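Local coordinates for hypothetical protein (Parabacteroides merdae, PDB 4OO3), which is a putative oxidoreductase that probably binds a nicotinamide adenine dinucleotide through its Rossmann fold, its substrate and reaction being unassigned, at residues E51-I56 and W69-Y74; Q212-V217 and S432-A437; V219-V224 and Y428-A433. All blocks are in the same frame, centred on the assembly; numbering follows the deposited sequence.

Contact 1 of 3, residues E51-I56 and W69-Y74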
loop_
_atom_site.group_PDB
_atom_site.type_symbol
_atom_site.label_atom_id
_atom_site.label_comp_id
_atom_site.label_asym_id
_atom_site.label_seq_id
_atom_site.Cartn_x
_atom_site.Cartn_y
_atom_site.Cartn_z
ATOM N N GLU A 51 16.842 -12.425 8.341
ATOM C CA GLU A 51 16.102 -11.346 8.985
ATOM C C GLU A 51 14.631 -11.699 9.158
ATOM O O GLU A 51 14.027 -11.359 10.172
ATOM C CB GLU A 51 16.229 -10.051 8.191
ATOM C CG GLU A 51 17.622 -9.465 8.226
ATOM C CD GLU A 51 18.044 -9.102 9.628
ATOM O OE1 GLU A 51 17.441 -8.173 10.191
ATOM O OE2 GLU A 51 18.970 -9.747 10.161
ATOM N N HIS A 52 14.056 -12.383 8.175
ATOM C CA HIS A 52 12.674 -12.813 8.289
ATOM C C HIS A 52 12.511 -13.782 9.453
ATOM O O HIS A 52 11.587 -13.641 10.258
ATOM C CB HIS A 52 12.177 -13.468 7.002
ATOM C CG HIS A 52 10.861 -14.152 7.164
ATOM N ND1 HIS A 52 9.666 -13.472 7.145
ATOM C CD2 HIS A 52 10.556 -15.448 7.401
ATOM C CE1 HIS A 52 8.676 -14.322 7.348
ATOM N NE2 HIS A 52 9.189 -15.530 7.502
ATOM N N LEU A 53 13.406 -14.765 9.538
ATOM C CA LEU A 53 13.334 -15.774 10.593
ATOM C C LEU A 53 13.500 -15.171 11.986
ATOM O O LEU A 53 12.827 -15.602 12.922
ATOM C CB LEU A 53 14.370 -16.884 10.362
ATOM C CG LEU A 53 14.156 -17.746 9.110
ATOM C CD1 LEU A 53 15.242 -18.803 9.009
ATOM C CD2 LEU A 53 12.777 -18.387 9.101
ATOM N N LYS A 54 14.385 -14.180 12.121
ATOM C CA LYS A 54 14.521 -13.415 13.383
ATOM C C LYS A 54 13.209 -12.789 13.836
ATOM O O LYS A 54 12.865 -12.842 15.012
ATOM C CB LYS A 54 15.545 -12.291 13.245
ATOM C CG LYS A 54 16.995 -12.715 13.386
ATOM C CD LYS A 54 17.833 -11.545 13.887
ATOM C CE LYS A 54 19.312 -11.731 13.602
ATOM N NZ LYS A 54 19.637 -11.408 12.186
ATOM N N ARG A 55 12.487 -12.181 12.900
ATOM C CA ARG A 55 11.230 -11.516 13.217
ATOM C C ARG A 55 10.204 -12.502 13.737
ATOM O O ARG A 55 9.530 -12.234 14.729
ATOM C CB ARG A 55 10.675 -10.800 11.993
ATOM C CG ARG A 55 11.497 -9.598 11.572
ATOM C CD ARG A 55 11.129 -9.128 10.182
ATOM N NE ARG A 55 12.120 -8.170 9.703
ATOM C CZ ARG A 55 12.706 -8.186 8.508
ATOM N NH1 ARG A 55 12.394 -9.092 7.580
ATOM N NH2 ARG A 55 13.606 -7.254 8.227
ATOM N N ILE A 56 10.098 -13.649 13.071
ATOM C CA ILE A 56 9.172 -14.700 13.505
ATOM C C ILE A 56 9.497 -15.190 14.913
ATOM O O ILE A 56 8.597 -15.392 15.727
ATOM C CB ILE A 56 9.198 -15.934 12.584
ATOM C CG1 ILE A 56 8.848 -15.562 11.137
ATOM C CG2 ILE A 56 8.238 -16.997 13.115
ATOM C CD1 ILE A 56 7.484 -14.926 10.947
ATOM N N TRP A 69 4.869 -20.271 16.100
ATOM C CA TRP A 69 5.117 -20.694 14.721
ATOM C C TRP A 69 6.256 -21.692 14.650
ATOM O O TRP A 69 7.286 -21.513 15.302
ATOM C CB TRP A 69 5.458 -19.512 13.821
ATOM C CG TRP A 69 4.423 -18.456 13.823
ATOM C CD1 TRP A 69 4.542 -17.203 14.334
ATOM C CD2 TRP A 69 3.091 -18.556 13.305
ATOM N NE1 TRP A 69 3.376 -16.512 14.160
ATOM C CE2 TRP A 69 2.465 -17.316 13.531
ATOM C CE3 TRP A 69 2.374 -19.567 12.661
ATOM C CZ2 TRP A 69 1.149 -17.056 13.142
ATOM C CZ3 TRP A 69 1.069 -19.312 12.278
ATOM C CH2 TRP A 69 0.469 -18.060 12.517
ATOM N N ASN A 70 6.051 -22.744 13.860
ATOM C CA ASN A 70 7.091 -23.712 13.549
ATOM C C ASN A 70 7.568 -23.503 12.116
ATOM O O ASN A 70 6.901 -23.913 11.159
ATOM C CB ASN A 70 6.557 -25.123 13.722
ATOM C CG ASN A 70 7.583 -26.176 13.385
ATOM O OD1 ASN A 70 8.784 -25.970 13.549
ATOM N ND2 ASN A 70 7.111 -27.322 12.915
ATOM N N GLU A 71 8.712 -22.846 11.970
ATOM C CA GLU A 71 9.232 -22.505 10.658
ATOM C C GLU A 71 10.045 -23.671 10.097
ATOM O O GLU A 71 11.155 -23.945 10.542
ATOM C CB GLU A 71 10.076 -21.232 10.743
ATOM C CG GLU A 71 9.320 -20.026 11.288
ATOM C CD GLU A 71 8.338 -19.446 10.294
ATOM O OE1 GLU A 71 8.765 -19.065 9.186
ATOM O OE2 GLU A 71 7.141 -19.345 10.631
ATOM N N ILE A 72 9.459 -24.376 9.134
ATOM C CA ILE A 72 10.138 -25.457 8.443
ATOM C C ILE A 72 10.828 -24.855 7.229
ATOM O O ILE A 72 10.189 -24.565 6.226
ATOM C CB ILE A 72 9.151 -26.552 8.011
ATOM C CG1 ILE A 72 8.390 -27.086 9.232
ATOM C CG2 ILE A 72 9.896 -27.680 7.317
ATOM C CD1 ILE A 72 7.087 -27.777 8.898
ATOM N N VAL A 73 12.138 -24.681 7.330
ATOM C CA VAL A 73 12.889 -23.848 6.397
ATOM C C VAL A 73 13.648 -24.665 5.361
ATOM O O VAL A 73 14.248 -25.687 5.680
ATOM C CB VAL A 73 13.900 -22.970 7.158
ATOM C CG1 VAL A 73 14.711 -22.108 6.191
ATOM C CG2 VAL A 73 13.180 -22.116 8.199
ATOM N N TYR A 74 13.600 -24.200 4.117
ATOM C CA TYR A 74 14.467 -24.689 3.060
ATOM C C TYR A 74 15.187 -23.518 2.406
ATOM O O TYR A 74 14.542 -22.613 1.852
ATOM C CB TYR A 74 13.686 -25.421 1.979
ATOM C CG TYR A 74 14.620 -25.926 0.914
ATOM C CD1 TYR A 74 15.238 -27.166 1.044
ATOM C CD2 TYR A 74 14.938 -25.140 -0.196
ATOM C CE1 TYR A 74 16.116 -27.628 0.083
ATOM C CE2 TYR A 74 15.815 -25.593 -1.160
ATOM C CZ TYR A 74 16.402 -26.836 -1.014
ATOM O OH TYR A 74 17.276 -27.299 -1.955
HETATM O O HOH W 1 7.327 -17.501 7.512
#
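Glu71 OE1 and the His52 ring are joined by one water molecule, which donates to Glu71 OE1 at 2.7 Å and sits 2.7 Å from His52 NE2. That water lies in the imidazole plane, at the ring edge. The direct separation of His52 NE2 and Glu71 OE1 is 3.9 Å, and no direct hydrogen bond links the two segments. Ring and carboxylate planes are turned 59° apart, and the water bridges them. Glu71 reaches its place because its chain folds at chi2 (-74°), bringing the carboxylate back across Ile56 at about a right angle. Ile56 CG2 stands 3.6 Å from Glu71 OE2 and also meets the CB of Trp69 at 3.8 Å. The indole NE1 of Trp69 is hydrogen-bonded to the carbonyl of Gln28. Nearer the other end of the strand segment, Leu53 CD2 meets Val73 CG2 tip to tip at 3.9 Å. With a leucine in place of Glu71, the water would probably lose its acceptor and His52 NE2 its water-mediated link to the strand. The segment axes pass 10.3 Å apart at 162°, nearly antiparallel, as expected where the helix of a beta-alpha-beta unit packs on its second strand; here helix 47-61 lies against strand 70-75, an edge strand of the parallel Rossmann sheet.

Contact 2 of 3, residues Q212-V217 and S432-A437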
loop_
_atom_site.group_PDB
_atom_site.type_symbol
_atom_site.label_atom_id
_atom_site.label_comp_id
_atom_site.label_asym_id
_atom_site.label_seq_id
_atom_site.Cartn_x
_atom_site.Cartn_y
_atom_site.Cartn_z
ATOM N N GLN A 212 13.307 -3.271 -6.629
ATOM C CA GLN A 212 12.298 -2.700 -5.754
ATOM C C GLN A 212 11.129 -2.155 -6.569
ATOM O O GLN A 212 9.996 -2.165 -6.106
ATOM C CB GLN A 212 12.923 -1.599 -4.890
ATOM C CG GLN A 212 11.959 -0.852 -3.984
ATOM C CD GLN A 212 11.210 -1.748 -3.009
ATOM O OE1 GLN A 212 11.720 -2.776 -2.557
ATOM N NE2 GLN A 212 9.997 -1.344 -2.665
ATOM N N GLY A 213 11.409 -1.704 -7.788
ATOM C CA GLY A 213 10.463 -0.911 -8.568
ATOM C C GLY A 213 10.781 0.570 -8.431
ATOM O O GLY A 213 11.380 0.996 -7.440
ATOM N N GLU A 214 10.396 1.361 -9.424
ATOM C CA GLU A 214 10.624 2.802 -9.357
ATOM C C GLU A 214 9.675 3.437 -8.352
ATOM O O GLU A 214 8.641 2.869 -8.023
ATOM C CB GLU A 214 10.435 3.452 -10.731
ATOM C CG GLU A 214 11.462 3.016 -11.769
ATOM C CD GLU A 214 12.057 4.168 -12.574
ATOM O OE1 GLU A 214 11.646 5.340 -12.385
ATOM O OE2 GLU A 214 12.951 3.890 -13.411
ATOM N N GLY A 215 10.015 4.630 -7.883
ATOM C CA GLY A 215 9.127 5.353 -6.966
ATOM C C GLY A 215 7.710 5.512 -7.504
ATOM O O GLY A 215 6.728 5.401 -6.765
ATOM N N ILE A 216 7.617 5.749 -8.809
ATOM C CA ILE A 216 6.346 6.004 -9.473
ATOM C C ILE A 216 5.410 4.774 -9.533
ATOM O O ILE A 216 4.228 4.924 -9.830
ATOM C CB ILE A 216 6.594 6.612 -10.883
ATOM C CG1 ILE A 216 5.325 7.238 -11.463
ATOM C CG2 ILE A 216 7.151 5.572 -11.849
ATOM C CD1 ILE A 216 5.574 7.974 -12.760
ATOM N N VAL A 217 5.916 3.574 -9.238
ATOM C CA VAL A 217 5.084 2.353 -9.283
ATOM C C VAL A 217 4.910 1.677 -7.918
ATOM O O VAL A 217 4.189 0.688 -7.802
ATOM C CB VAL A 217 5.634 1.311 -10.298
ATOM C CG1 VAL A 217 5.938 1.970 -11.637
ATOM C CG2 VAL A 217 6.868 0.586 -9.765
ATOM N N SER A 432 1.672 2.200 -16.613
ATOM C CA SER A 432 1.535 3.103 -17.763
ATOM C C SER A 432 2.237 4.437 -17.528
ATOM O O SER A 432 2.811 5.014 -18.453
ATOM C CB SER A 432 0.061 3.360 -18.086
ATOM O OG SER A 432 -0.563 2.177 -18.545
ATOM N N ALA A 433 2.180 4.924 -16.292
ATOM C CA ALA A 433 2.832 6.175 -15.925
ATOM C C ALA A 433 4.351 6.043 -16.008
ATOM O O ALA A 433 5.037 6.978 -16.428
ATOM C CB ALA A 433 2.406 6.605 -14.527
ATOM N N LEU A 434 4.879 4.884 -15.619
ATOM C CA LEU A 434 6.317 4.646 -15.731
ATOM C C LEU A 434 6.780 4.812 -17.172
ATOM O O LEU A 434 7.788 5.451 -17.429
ATOM C CB LEU A 434 6.689 3.253 -15.222
ATOM C CG LEU A 434 8.171 2.878 -15.306
ATOM C CD1 LEU A 434 9.021 3.824 -14.469
ATOM C CD2 LEU A 434 8.378 1.438 -14.873
ATOM N N ASP A 435 6.035 4.230 -18.104
ATOM C CA ASP A 435 6.344 4.333 -19.537
ATOM C C ASP A 435 6.263 5.771 -20.056
ATOM O O ASP A 435 7.150 6.223 -20.777
ATOM C CB ASP A 435 5.408 3.430 -20.350
ATOM C CG ASP A 435 5.714 1.951 -20.166
ATOM O OD1 ASP A 435 6.809 1.618 -19.657
ATOM O OD2 ASP A 435 4.863 1.114 -20.536
HETATM N N MSE A 436 5.199 6.479 -19.687
HETATM C CA MSE A 436 5.031 7.887 -20.057
HETATM C C MSE A 436 6.163 8.702 -19.490
HETATM O O MSE A 436 6.773 9.503 -20.199
HETATM C CB MSE A 436 3.683 8.390 -19.530
HETATM C CG MSE A 436 3.535 9.903 -19.668
HETATM SE SE MSE A 436 1.643 10.393 -19.440
HETATM C CE MSE A 436 1.031 9.775 -21.205
ATOM N N ALA A 437 6.465 8.495 -18.210
ATOM C CA ALA A 437 7.555 9.206 -17.547
ATOM C C ALA A 437 8.891 8.954 -18.235
ATOM O O ALA A 437 9.714 9.856 -18.344
ATOM C CB ALA A 437 7.634 8.806 -16.083
#
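The carboxylate of Glu214 is the flat group here, and the CD1 methyl of Leu434 rests over one of its faces, 3.6 Å from Glu214 CD. The setting is the putative oxidoreductase C-terminal domain, where the connection between helices 209-212 and 220-231 packs on helix 419-439 in a buried contact of 232 Å², mostly aliphatic apart from the Glu214 carboxylate, with no hydrogen bond across it. The side chains of Glu214 and Leu434 cross at about a right angle. The acid's oxygens are engaged by other partners: OE1 forms a salt bridge with Arg250 NE, and OE2 has a long, weak ion pair with Lys438 NZ. Ile216 makes contact through two branches, CG2 and CD1. Its CG1 branch is fully extended (chi1 -165°, chi2 173°), which carries CD1 to the methyls of Ala433 and Ala437, one helical turn apart, at 3.9 and 4.0 Å from their CB atoms. Ile290 of strand 282-294 touches both Ile216 and Ala433, tying the cluster to the mixed sheet. Leu434 is thus flanked by three residues of the connection: Ile216 CG2 lies 3.7 Å from its CD1, and Val217 CG1 completes the grip at 3.9 Å from Leu434 CB.

Contact 3 of 3, residues V219-V224 and Y428-A433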
loop_
_atom_site.group_PDB
_atom_site.type_symbol
_atom_site.label_atom_id
_atom_site.label_comp_id
_atom_site.label_asym_id
_atom_site.label_seq_id
_atom_site.Cartn_x
_atom_site.Cartn_y
_atom_site.Cartn_z
ATOM N N VAL A 219 4.949 3.211 -3.892
ATOM C CA VAL A 219 4.009 3.800 -2.930
ATOM C C VAL A 219 2.782 4.379 -3.633
ATOM O O VAL A 219 1.723 4.445 -3.027
ATOM C CB VAL A 219 4.708 4.869 -2.045
ATOM C CG1 VAL A 219 3.718 5.764 -1.301
ATOM C CG2 VAL A 219 5.633 4.188 -1.053
ATOM N N THR A 220 2.920 4.780 -4.903
ATOM C CA THR A 220 1.780 5.289 -5.690
ATOM C C THR A 220 0.640 4.272 -5.759
ATOM O O THR A 220 -0.530 4.635 -5.921
ATOM C CB THR A 220 2.167 5.607 -7.151
ATOM O OG1 THR A 220 2.762 4.446 -7.745
ATOM C CG2 THR A 220 3.140 6.784 -7.231
ATOM N N THR A 221 0.988 2.996 -5.694
ATOM C CA THR A 221 -0.010 1.931 -5.616
ATOM C C THR A 221 -1.058 2.280 -4.555
ATOM O O THR A 221 -2.243 2.324 -4.854
ATOM C CB THR A 221 0.675 0.583 -5.319
ATOM O OG1 THR A 221 1.532 0.253 -6.417
ATOM C CG2 THR A 221 -0.330 -0.544 -5.134
ATOM N N HIS A 222 -0.607 2.571 -3.336
ATOM C CA HIS A 222 -1.510 2.996 -2.260
ATOM C C HIS A 222 -2.359 4.206 -2.657
ATOM O O HIS A 222 -3.558 4.244 -2.370
ATOM C CB HIS A 222 -0.734 3.378 -1.001
ATOM C CG HIS A 222 -0.030 2.239 -0.339
ATOM N ND1 HIS A 222 -0.650 1.043 -0.048
ATOM C CD2 HIS A 222 1.239 2.126 0.119
ATOM C CE1 HIS A 222 0.209 0.236 0.550
ATOM N NE2 HIS A 222 1.364 0.870 0.661
ATOM N N LEU A 223 -1.734 5.204 -3.285
ATOM C CA LEU A 223 -2.428 6.468 -3.552
ATOM C C LEU A 223 -3.461 6.283 -4.651
ATOM O O LEU A 223 -4.587 6.749 -4.528
ATOM C CB LEU A 223 -1.443 7.595 -3.892
ATOM C CG LEU A 223 -0.382 7.897 -2.830
ATOM C CD1 LEU A 223 0.479 9.076 -3.258
ATOM C CD2 LEU A 223 -1.013 8.167 -1.466
ATOM N N VAL A 224 -3.079 5.563 -5.700
ATOM C CA VAL A 224 -3.986 5.251 -6.797
ATOM C C VAL A 224 -5.181 4.442 -6.292
ATOM O O VAL A 224 -6.325 4.704 -6.689
ATOM C CB VAL A 224 -3.245 4.510 -7.936
ATOM C CG1 VAL A 224 -4.220 3.835 -8.896
ATOM C CG2 VAL A 224 -2.358 5.485 -8.693
ATOM N N TYR A 428 -2.547 -0.888 -13.897
ATOM C CA TYR A 428 -2.512 -0.286 -15.230
ATOM C C TYR A 428 -2.085 1.174 -15.119
ATOM O O TYR A 428 -1.228 1.638 -15.875
ATOM C CB TYR A 428 -3.873 -0.367 -15.929
ATOM C CG TYR A 428 -3.894 0.379 -17.249
ATOM C CD1 TYR A 428 -3.356 -0.187 -18.397
ATOM C CD2 TYR A 428 -4.427 1.656 -17.339
ATOM C CE1 TYR A 428 -3.362 0.491 -19.606
ATOM C CE2 TYR A 428 -4.439 2.345 -18.545
ATOM C CZ TYR A 428 -3.903 1.758 -19.674
ATOM O OH TYR A 428 -3.909 2.446 -20.868
ATOM N N THR A 429 -2.683 1.891 -14.168
ATOM C CA THR A 429 -2.357 3.299 -13.949
ATOM C C THR A 429 -0.866 3.488 -13.638
ATOM O O THR A 429 -0.196 4.296 -14.286
ATOM C CB THR A 429 -3.229 3.920 -12.831
ATOM O OG1 THR A 429 -4.618 3.635 -13.081
ATOM C CG2 THR A 429 -3.043 5.427 -12.774
ATOM N N THR A 430 -0.333 2.727 -12.683
ATOM C CA THR A 430 1.057 2.929 -12.261
ATOM C C THR A 430 2.083 2.539 -13.321
ATOM O O THR A 430 3.020 3.299 -13.577
ATOM C CB THR A 430 1.396 2.180 -10.970
ATOM O OG1 THR A 430 1.127 0.786 -11.130
ATOM C CG2 THR A 430 0.582 2.736 -9.798
ATOM N N THR A 431 1.922 1.366 -13.926
ATOM C CA THR A 431 2.891 0.899 -14.928
ATOM C C THR A 431 2.857 1.731 -16.221
ATOM O O THR A 431 3.894 1.957 -16.840
ATOM C CB THR A 431 2.704 -0.591 -15.247
ATOM O OG1 THR A 431 1.362 -0.832 -15.686
ATOM C CG2 THR A 431 3.001 -1.436 -14.016
ATOM N N SER A 432 1.672 2.200 -16.613
ATOM C CA SER A 432 1.535 3.103 -17.763
ATOM C C SER A 432 2.237 4.437 -17.528
ATOM O O SER A 432 2.811 5.014 -18.453
ATOM C CB SER A 432 0.061 3.360 -18.086
ATOM O OG SER A 432 -0.563 2.177 -18.545
ATOM N N ALA A 433 2.180 4.924 -16.292
ATOM C CA ALA A 433 2.832 6.175 -15.925
ATOM C C ALA A 433 4.351 6.043 -16.008
ATOM O O ALA A 433 5.037 6.978 -16.428
ATOM C CB ALA A 433 2.406 6.605 -14.527
#
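Thr221 and Thr430 bring their CA atoms to 6.8 Å where helix segments 220-224 and 428-433 cross, their axes 9.9 Å apart at closest approach and inclined at 131°. Thr430 CG2 meets Thr220 OG1 at 3.4 Å and also approaches the backbone N of Thr221. The side chains of Thr220 and Thr430 run alongside each other in opposite senses; the nearest pair is a methyl and an oxygen. The torsion of Thr430 explains this. At chi1 57° its OG1 lies between the backbone N and the carbonyl carbon and bonds to Tyr427 O of its own helix, while CG2, beside the backbone N, is the branch that faces Thr220. One turn further along helix 220-231, Val224 crosses Thr429 and Thr430 obliquely: Val224 CG1 is 4.1 Å from Thr429 CB, and Val224 CG2 is 4.2 Å from Thr430 CG2. Thr220 also touches Val303 and Thr429 touches Ile243, so the two helices pack on strands of the mixed sheet as well as on each other. No hydrogen bond crosses the 166 Å² of buried surface. The chemistry implies that Thr429 and Thr430 act here largely through carbon, whereas Thr220 presents its hydroxyl oxygen to a methyl; the buried hydroxyls of Thr220, Thr429 and Thr430 are satisfied by the carbonyls of Ile216, Ala425 and Tyr427, each on its own side of the contact.

Overall arrangement
Contact 1 comes first along the chain and closes before the others open. It belongs to the Rossmann domain, joining helix 47-61 to an outermost strand of the parallel sheet. Contacts 2 and 3 lie in the C-terminal domain, with centres 33 and 32 Å from that of contact 1 and nearest atoms about 12 and 16 Å away. Their own centres are only 8 Å apart. Both end on helix 419-439, share Ser432 and Ala433, and touch directly, Val217 CG1 lying 3.7 Å from Thr430 O. Residues within 214-217 and 220-224 therefore meet the same late helix in succession, bringing together parts of the chain more than 200 residues apart, with no touch to contact 1.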